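Local coordinates for protein beta-porphyranase B (Bacteroides plebeius, PDB 4AWD) that cleaves the sulfated red-algal polysaccharide porphyran at its beta-1,4 linkages between D-galactose and L-galactose-6-sulfate, releasing mostly disaccharides, at residues K67-A70 against K71-W75. Sequence-based numbering, arbitrary orientation.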
loop_
_atom_site.group_PDB
_atom_site.type_symbol
_atom_site.label_atom_id
_atom_site.label_comp_id
_atom_site.label_asym_id
_atom_site.label_seq_id
_atom_site.Cartn_x
_atom_site.Cartn_y
_atom_site.Cartn_z
ATOM N N LYS A 67 -12.608 3.106 12.271
ATOM C CA LYS A 67 -12.260 2.494 10.982
ATOM C C LYS A 67 -10.750 2.277 10.750
ATOM O O LYS A 67 -10.360 1.393 9.974
ATOM C CB LYS A 67 -12.803 3.367 9.841
ATOM C CG LYS A 67 -12.889 2.668 8.482
ATOM C CD LYS A 67 -13.590 3.556 7.451
ATOM C CE LYS A 67 -15.096 3.709 7.719
ATOM N NZ LYS A 67 -15.698 4.663 6.715
ATOM N N TRP A 68 -9.916 3.098 11.392
ATOM C CA TRP A 68 -8.472 3.111 11.108
ATOM C C TRP A 68 -7.607 3.014 12.351
ATOM O O TRP A 68 -7.930 3.589 13.381
ATOM C CB TRP A 68 -8.064 4.382 10.338
ATOM C CG TRP A 68 -8.863 4.633 9.131
ATOM C CD1 TRP A 68 -9.849 5.556 8.991
ATOM C CD2 TRP A 68 -8.767 3.954 7.868
ATOM N NE1 TRP A 68 -10.366 5.507 7.720
ATOM C CE2 TRP A 68 -9.730 4.522 7.015
ATOM C CE3 TRP A 68 -7.960 2.922 7.378
ATOM C CZ2 TRP A 68 -9.917 4.092 5.698
ATOM C CZ3 TRP A 68 -8.140 2.501 6.065
ATOM C CH2 TRP A 68 -9.111 3.088 5.245
ATOM N N HIS A 69 -6.495 2.302 12.237
ATOM C CA HIS A 69 -5.407 2.407 13.211
ATOM C C HIS A 69 -4.418 3.457 12.713
ATOM O O HIS A 69 -3.816 3.266 11.644
ATOM C CB HIS A 69 -4.667 1.081 13.348
ATOM C CG HIS A 69 -5.487 -0.027 13.934
ATOM N ND1 HIS A 69 -5.893 -0.038 15.252
ATOM C CD2 HIS A 69 -5.916 -1.194 13.399
ATOM C CE1 HIS A 69 -6.556 -1.153 15.497
ATOM N NE2 HIS A 69 -6.589 -1.868 14.388
ATOM N N ALA A 70 -4.249 4.544 13.471
ATOM C CA ALA A 70 -3.283 5.615 13.123
ATOM C C ALA A 70 -1.850 5.089 13.104
ATOM O O ALA A 70 -1.040 5.496 12.255
ATOM C CB ALA A 70 -3.395 6.808 14.091
ATOM N N LYS A 71 -1.542 4.213 14.062
ATOM C CA LYS A 71 -0.322 3.432 14.033
ATOM C C LYS A 71 -0.663 1.957 13.832
ATOM O O LYS A 71 -1.191 1.289 14.734
ATOM C CB LYS A 71 0.488 3.623 15.314
ATOM C CG LYS A 71 1.917 3.113 15.203
ATOM C CD LYS A 71 2.401 2.519 16.526
ATOM C CE LYS A 71 3.937 2.435 16.625
ATOM N NZ LYS A 71 4.582 1.779 15.456
ATOM N N SER A 72 -0.351 1.454 12.643
ATOM C CA SER A 72 -0.613 0.051 12.317
ATOM C C SER A 72 -0.094 -0.893 13.401
ATOM O O SER A 72 1.059 -0.789 13.808
ATOM C CB SER A 72 0.033 -0.317 10.984
ATOM O OG SER A 72 0.108 -1.726 10.837
ATOM N N PRO A 73 -0.936 -1.826 13.865
ATOM C CA PRO A 73 -0.463 -2.860 14.802
ATOM C C PRO A 73 0.325 -3.985 14.112
ATOM O O PRO A 73 0.867 -4.865 14.782
ATOM C CB PRO A 73 -1.758 -3.429 15.361
ATOM C CG PRO A 73 -2.760 -3.248 14.269
ATOM C CD PRO A 73 -2.357 -2.000 13.510
ATOM N N TYR A 74 0.397 -3.952 12.784
ATOM C CA TYR A 74 0.949 -5.072 12.020
ATOM C C TYR A 74 2.425 -4.915 11.644
ATOM O O TYR A 74 3.176 -5.879 11.660
ATOM C CB TYR A 74 0.105 -5.312 10.771
ATOM C CG TYR A 74 -1.379 -5.554 11.062
ATOM C CD1 TYR A 74 -1.799 -6.681 11.775
ATOM C CD2 TYR A 74 -2.359 -4.664 10.598
ATOM C CE1 TYR A 74 -3.146 -6.910 12.022
ATOM C CE2 TYR A 74 -3.702 -4.888 10.830
ATOM C CZ TYR A 74 -4.093 -6.014 11.537
ATOM O OH TYR A 74 -5.426 -6.243 11.770
ATOM N N TRP A 75 2.815 -3.696 11.299
ATOM C CA TRP A 75 4.185 -3.355 11.018
ATOM C C TRP A 75 4.563 -2.292 12.043
ATOM O O TRP A 75 4.352 -1.092 11.841
ATOM C CB TRP A 75 4.305 -2.828 9.592
ATOM C CG TRP A 75 5.704 -2.732 9.081
ATOM C CD1 TRP A 75 6.851 -3.016 9.766
ATOM C CD2 TRP A 75 6.111 -2.275 7.783
ATOM N NE1 TRP A 75 7.946 -2.787 8.972
ATOM C CE2 TRP A 75 7.525 -2.333 7.747
ATOM C CE3 TRP A 75 5.420 -1.842 6.639
ATOM C CZ2 TRP A 75 8.265 -1.962 6.619
ATOM C CZ3 TRP A 75 6.159 -1.469 5.512
ATOM C CH2 TRP A 75 7.573 -1.531 5.518
#
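H69 and P73, four residues apart round a bend, meet by a CH-pi contact: P73 CG stands 4.1 Å from the centroid of the imidazole of H69, only 20° off the ring normal, so it lies over a face although displaced toward the rim. P73 CD touches the same ring, 3.7 Å from H69 CD2. A chi1 of -66° sets CG of H69 beside its own backbone N and anti to the carbonyl carbon, and the side chain crosses the proline at about a right angle. P73 CG also lies 3.8 Å above the plane of the Y74 ring, over its centre, which puts the pyrrolidine in touch with both aromatic rings. The bend leads out of strand 68-69, which pairs antiparallel with strand 117-126 in the GH16 beta-sandwich, and delivers W75, a probable substrate-binding residue, toward the cleft. Among polar contacts, S72 OG accepts from Y74 N at 3.0 Å with an N-H...O angle of 155°, which defines an ST turn; a weak bond from W75 N, 3.4 Å from S72 OG, adds to it, and H283 NE2 is a further hydrogen-bond partner of this hydroxyl. K71 NZ reaches forward to the carbonyl oxygen of T76.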